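Local coordinates for protein probable Ni/Fe-hydrogenase 1 B-type cytochrome subunit (Escherichia coli K-12, PDB 6G94) that probably serves as the membrane-embedded b-type cytochrome of hydrogenase 1, carrying electrons through its bound haem, at residues I[39-44]-I[183-188]. Numbering follows the deposited sequence.
Sequences IGKPLP and WHRLGM. With HEM (protoporphyrin IX containing Fe), chain B.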
ATOM      1  N   ILE I  39     -24.173 -20.251   3.033  1.00 43.11           N
ATOM      2  CA  ILE I  39     -23.305 -20.959   2.101  1.00 42.34           C
ATOM      3  C   ILE I  39     -23.523 -20.409   0.697  1.00 44.70           C
ATOM      4  O   ILE I  39     -22.606 -20.370  -0.103  1.00 47.54           O
ATOM      5  CB  ILE I  39     -23.521 -22.490   2.167  1.00 42.35           C
ATOM      6  CG1 ILE I  39     -22.973 -23.035   3.506  1.00 42.70           C
ATOM      7  CG2 ILE I  39     -22.879 -23.218   0.987  1.00 41.07           C
ATOM      8  CD1 ILE I  39     -23.438 -24.427   3.889  1.00 42.58           C
ATOM      9  N   GLY I  40     -24.730 -19.937   0.418  1.00 46.60           N
ATOM     10  CA  GLY I  40     -25.081 -19.444  -0.905  1.00 47.08           C
ATOM     11  C   GLY I  40     -24.980 -17.927  -1.005  1.00 50.07           C
ATOM     12  O   GLY I  40     -24.491 -17.395  -2.007  1.00 53.07           O
ATOM     13  N   LYS I  41     -25.454 -17.225   0.022  1.00 48.32           N
ATOM     14  CA  LYS I  41     -25.260 -15.782   0.127  1.00 49.41           C
ATOM     15  C   LYS I  41     -24.397 -15.507   1.360  1.00 50.20           C
ATOM     16  O   LYS I  41     -24.930 -15.213   2.449  1.00 52.51           O
ATOM     17  CB  LYS I  41     -26.601 -15.047   0.203  1.00 52.55           C
ATOM     18  CG  LYS I  41     -27.415 -15.103  -1.079  1.00 59.69           C
ATOM     19  CD  LYS I  41     -26.954 -14.046  -2.083  1.00 69.57           C
ATOM     20  CE  LYS I  41     -27.672 -14.183  -3.429  1.00 73.10           C
ATOM     21  NZ  LYS I  41     -27.077 -13.325  -4.501  1.00 74.24           N
ATOM     22  N   PRO I  42     -23.062 -15.634   1.208  1.00 49.79           N
ATOM     23  CA  PRO I  42     -22.129 -15.558   2.350  1.00 48.51           C
ATOM     24  C   PRO I  42     -22.138 -14.213   3.037  1.00 48.46           C
ATOM     25  O   PRO I  42     -22.504 -13.203   2.428  1.00 49.61           O
ATOM     26  CB  PRO I  42     -20.769 -15.790   1.710  1.00 47.79           C
ATOM     27  CG  PRO I  42     -21.080 -16.567   0.469  1.00 49.20           C
ATOM     28  CD  PRO I  42     -22.357 -15.975  -0.040  1.00 48.77           C
ATOM     29  N   LEU I  43     -21.720 -14.210   4.296  1.00 47.11           N
ATOM     30  CA  LEU I  43     -21.693 -13.007   5.109  1.00 46.52           C
ATOM     31  C   LEU I  43     -20.705 -12.039   4.502  1.00 48.31           C
ATOM     32  O   LEU I  43     -19.983 -12.426   3.585  1.00 48.52           O
ATOM     33  CB  LEU I  43     -21.291 -13.363   6.536  1.00 44.90           C
ATOM     34  CG  LEU I  43     -22.371 -14.093   7.342  1.00 44.81           C
ATOM     35  CD1 LEU I  43     -21.795 -15.107   8.322  1.00 44.53           C
ATOM     36  CD2 LEU I  43     -23.278 -13.095   8.035  1.00 43.94           C
ATOM     37  N   PRO I  44     -20.654 -10.784   4.997  1.00 49.88           N
ATOM     38  CA  PRO I  44     -19.601  -9.884   4.506  1.00 50.81           C
ATOM     39  C   PRO I  44     -18.183 -10.468   4.667  1.00 52.23           C
ATOM     40  O   PRO I  44     -17.982 -11.387   5.469  1.00 55.62           O
ATOM     41  CB  PRO I  44     -19.781  -8.644   5.377  1.00 49.70           C
ATOM     42  CG  PRO I  44     -21.233  -8.633   5.664  1.00 51.37           C
ATOM     43  CD  PRO I  44     -21.569 -10.075   5.913  1.00 51.33           C
ATOM     44  N   TRP I 183     -31.566 -26.390  -6.856  1.00 51.13           N
ATOM     45  CA  TRP I 183     -32.717 -27.120  -6.347  1.00 52.53           C
ATOM     46  C   TRP I 183     -32.657 -27.344  -4.837  1.00 52.66           C
ATOM     47  O   TRP I 183     -33.687 -27.310  -4.173  1.00 53.68           O
ATOM     48  CB  TRP I 183     -32.861 -28.450  -7.071  1.00 53.37           C
ATOM     49  CG  TRP I 183     -33.428 -28.309  -8.450  1.00 54.47           C
ATOM     50  CD1 TRP I 183     -32.748 -28.401  -9.610  1.00 53.96           C
ATOM     51  CD2 TRP I 183     -34.798 -28.057  -8.809  1.00 56.03           C
ATOM     52  NE1 TRP I 183     -33.591 -28.239 -10.676  1.00 55.15           N
ATOM     53  CE2 TRP I 183     -34.862 -28.018 -10.215  1.00 56.03           C
ATOM     54  CE3 TRP I 183     -35.980 -27.868  -8.078  1.00 55.14           C
ATOM     55  CZ2 TRP I 183     -36.060 -27.796 -10.919  1.00 55.67           C
ATOM     56  CZ3 TRP I 183     -37.165 -27.646  -8.773  1.00 54.68           C
ATOM     57  CH2 TRP I 183     -37.192 -27.611 -10.182  1.00 54.12           C
ATOM     58  N   HIS I 184     -31.453 -27.571  -4.310  1.00 51.60           N
ATOM     59  CA  HIS I 184     -31.224 -27.641  -2.865  1.00 50.50           C
ATOM     60  C   HIS I 184     -31.582 -26.321  -2.196  1.00 50.06           C
ATOM     61  O   HIS I 184     -32.275 -26.325  -1.188  1.00 55.01           O
ATOM     62  CB  HIS I 184     -29.768 -28.029  -2.551  1.00 49.26           C
ATOM     63  CG  HIS I 184     -29.520 -28.433  -1.123  1.00 49.04           C
ATOM     64  ND1 HIS I 184     -29.918 -29.651  -0.610  1.00 48.23           N
ATOM     65  CD2 HIS I 184     -28.865 -27.800  -0.118  1.00 47.59           C
ATOM     66  CE1 HIS I 184     -29.531 -29.739   0.652  1.00 47.38           C
ATOM     67  NE2 HIS I 184     -28.883 -28.637   0.972  1.00 46.25           N
ATOM     68  N   ARG I 185     -31.138 -25.199  -2.753  1.00 47.95           N
ATOM     69  CA  ARG I 185     -31.457 -23.895  -2.166  1.00 47.54           C
ATOM     70  C   ARG I 185     -32.956 -23.595  -2.253  1.00 49.51           C
ATOM     71  O   ARG I 185     -33.524 -22.964  -1.359  1.00 52.79           O
ATOM     72  CB  ARG I 185     -30.641 -22.771  -2.819  1.00 46.62           C
ATOM     73  CG  ARG I 185     -31.103 -21.372  -2.425  1.00 46.18           C
ATOM     74  CD  ARG I 185     -30.080 -20.302  -2.717  1.00 44.06           C
ATOM     75  NE  ARG I 185     -29.302 -20.009  -1.523  1.00 43.57           N
ATOM     76  CZ  ARG I 185     -29.404 -18.884  -0.825  1.00 45.71           C
ATOM     77  NH1 ARG I 185     -28.665 -18.710   0.252  1.00 48.17           N
ATOM     78  NH2 ARG I 185     -30.255 -17.937  -1.186  1.00 48.04           N
ATOM     79  N   LEU I 186     -33.594 -24.067  -3.318  1.00 49.73           N
ATOM     80  CA  LEU I 186     -35.031 -23.868  -3.502  1.00 51.32           C
ATOM     81  C   LEU I 186     -35.807 -24.623  -2.423  1.00 52.28           C
ATOM     82  O   LEU I 186     -36.718 -24.064  -1.813  1.00 53.59           O
ATOM     83  CB  LEU I 186     -35.484 -24.309  -4.903  1.00 48.86           C
ATOM     84  CG  LEU I 186     -36.975 -24.211  -5.211  1.00 48.52           C
ATOM     85  CD1 LEU I 186     -37.475 -22.768  -5.152  1.00 48.69           C
ATOM     86  CD2 LEU I 186     -37.303 -24.870  -6.538  1.00 48.07           C
ATOM     87  N   GLY I 187     -35.418 -25.869  -2.180  1.00 51.84           N
ATOM     88  CA  GLY I 187     -36.034 -26.719  -1.173  1.00 52.54           C
ATOM     89  C   GLY I 187     -36.072 -26.029   0.162  1.00 52.53           C
ATOM     90  O   GLY I 187     -37.063 -26.075   0.852  1.00 56.91           O
ATOM     91  N   MET I 188     -34.986 -25.367   0.505  1.00 49.29           N
ATOM     92  CA  MET I 188     -34.906 -24.607   1.723  1.00 49.35           C
ATOM     93  C   MET I 188     -35.939 -23.494   1.825  1.00 51.72           C
ATOM     94  O   MET I 188     -36.435 -23.219   2.898  1.00 54.19           O
ATOM     95  CB  MET I 188     -33.514 -24.037   1.845  1.00 48.53           C
ATOM     96  CG  MET I 188     -33.293 -23.165   3.040  1.00 48.95           C
ATOM     97  SD  MET I 188     -32.932 -21.514   2.506  1.00 62.68           S
ATOM     98  CE  MET I 188     -32.577 -20.788   4.093  1.00 57.58           C
TER
HETATM   99  CHA HEM B 301     -25.800 -26.271   1.053  1.00 49.15           C
HETATM  100  CHB HEM B 301     -29.925 -25.751   3.399  1.00 52.07           C
HETATM  101  CHC HEM B 301     -29.999 -30.468   4.320  1.00 51.64           C
HETATM  102  CHD HEM B 301     -25.570 -30.849   2.495  1.00 51.13           C
HETATM  103  C1A HEM B 301     -26.979 -25.787   1.520  1.00 49.41           C
HETATM  104  C2A HEM B 301     -27.519 -24.571   1.095  1.00 48.77           C
HETATM  105  C3A HEM B 301     -28.685 -24.415   1.743  1.00 49.97           C
HETATM  106  C4A HEM B 301     -28.856 -25.532   2.573  1.00 50.11           C
HETATM  107  CMA HEM B 301     -29.611 -23.231   1.597  1.00 50.21           C
HETATM  108  CAA HEM B 301     -26.889 -23.603   0.120  1.00 47.63           C
HETATM  109  CBA HEM B 301     -27.148 -23.965  -1.329  1.00 47.56           C
HETATM  110  CGA HEM B 301     -26.504 -22.952  -2.220  1.00 50.81           C
HETATM  111  O1A HEM B 301     -26.878 -21.776  -2.306  1.00 48.87           O
HETATM  112  O2A HEM B 301     -25.551 -23.301  -2.919  1.00 55.51           O
HETATM  113  C1B HEM B 301     -30.317 -27.023   3.834  1.00 53.34           C
HETATM  114  C2B HEM B 301     -31.553 -27.278   4.493  1.00 51.55           C
HETATM  115  C3B HEM B 301     -31.572 -28.610   4.733  1.00 52.45           C
HETATM  116  C4B HEM B 301     -30.317 -29.138   4.221  1.00 51.33           C
HETATM  117  CMB HEM B 301     -32.619 -26.263   4.833  1.00 48.46           C
HETATM  118  CAB HEM B 301     -32.592 -29.451   5.372  1.00 55.39           C
HETATM  119  CBB HEM B 301     -33.622 -28.928   6.010  1.00 59.19           C
HETATM  120  C1C HEM B 301     -28.760 -30.980   3.957  1.00 51.74           C
HETATM  121  C2C HEM B 301     -28.324 -32.282   4.213  1.00 50.05           C
HETATM  122  C3C HEM B 301     -27.071 -32.384   3.685  1.00 50.68           C
HETATM  123  C4C HEM B 301     -26.749 -31.136   3.112  1.00 50.13           C
HETATM  124  CMC HEM B 301     -29.087 -33.385   4.903  1.00 47.00           C
HETATM  125  CAC HEM B 301     -26.232 -33.598   3.724  1.00 52.02           C
HETATM  126  CBC HEM B 301     -25.045 -33.579   4.313  1.00 49.37           C
HETATM  127  C1D HEM B 301     -25.326 -29.620   1.922  1.00 51.72           C
HETATM  128  C2D HEM B 301     -24.113 -29.401   1.148  1.00 50.61           C
HETATM  129  C3D HEM B 301     -24.161 -28.106   0.742  1.00 50.92           C
HETATM  130  C4D HEM B 301     -25.424 -27.576   1.276  1.00 50.35           C
HETATM  131  CMD HEM B 301     -23.050 -30.445   0.912  1.00 48.35           C
HETATM  132  CAD HEM B 301     -23.167 -27.318  -0.095  1.00 49.12           C
HETATM  133  CBD HEM B 301     -21.756 -27.350   0.486  1.00 51.00           C
HETATM  134  CGD HEM B 301     -20.748 -26.510  -0.255  1.00 53.57           C
HETATM  135  O1D HEM B 301     -20.287 -26.860  -1.349  1.00 54.47           O
HETATM  136  O2D HEM B 301     -20.343 -25.453   0.234  1.00 52.37           O
HETATM  137  NA  HEM B 301     -27.821 -26.392   2.405  1.00 49.96           N
HETATM  138  NB  HEM B 301     -29.617 -28.147   3.700  1.00 52.85           N
HETATM  139  NC  HEM B 301     -27.772 -30.292   3.340  1.00 49.93           N
HETATM  140  ND  HEM B 301     -26.086 -28.515   1.968  1.00 52.39           N
HETATM  141 FE   HEM B 301     -27.725 -28.311   2.798  1.00 47.76          FE
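Arg185 reaches across to Gly40 and Lys41 without a direct hydrogen bond, and a haem propionate mediates much of the meeting, a worked example of two transmembrane helices joined through their cofactor. Along 183-188, His184 comes first, its NE2 binding the haem iron at 2.2 Å. The imidazole edge faces C1A of the porphyrin in plane, and its ND1 is hydrogen-bonded to Thr146 OG1, which probably steadies the ring's rotation. His63 completes the bis-histidine axial ligation on the iron.

Arg185 follows, its chain extended as far as CD (chi1 170°) and then bent at chi3 (-97°), which brings NE to the propionate. The bond from Arg185 NE to haem O1A is weak, 3.1 Å long with an N-H...O angle of 131°. Gly40 CA lies 3.3 Å from haem O1A, and a CB on Gly40 would collide with both this oxygen and Arg185 NE. Beyond the bend, the closest approach between the segments is Arg185 NH1 to Lys41 N at 3.5 Å, with Gly40 CA 3.8 Å from Arg185 NH1. Lys41 CG lies 4.0 Å from Arg185 NH2, the two side chains crossing at about a right angle. NH2 of Arg185 makes a salt bridge to an acidic side chain of another protein's chain. With an alanine at Arg185, that acid would probably lose its salt-bridge mate and haem O1A one weak N-H donor.

One turn on, Met188 lays CG 3.6 Å from the haem methyl CMB. Helix 177-203 thus borders the haem opposite His63 of helix 55-83, with Arg185 and Met188 touching Tyr37 of helix 20-40 and His184 and Met188 packing on Met143 of helix 130-151.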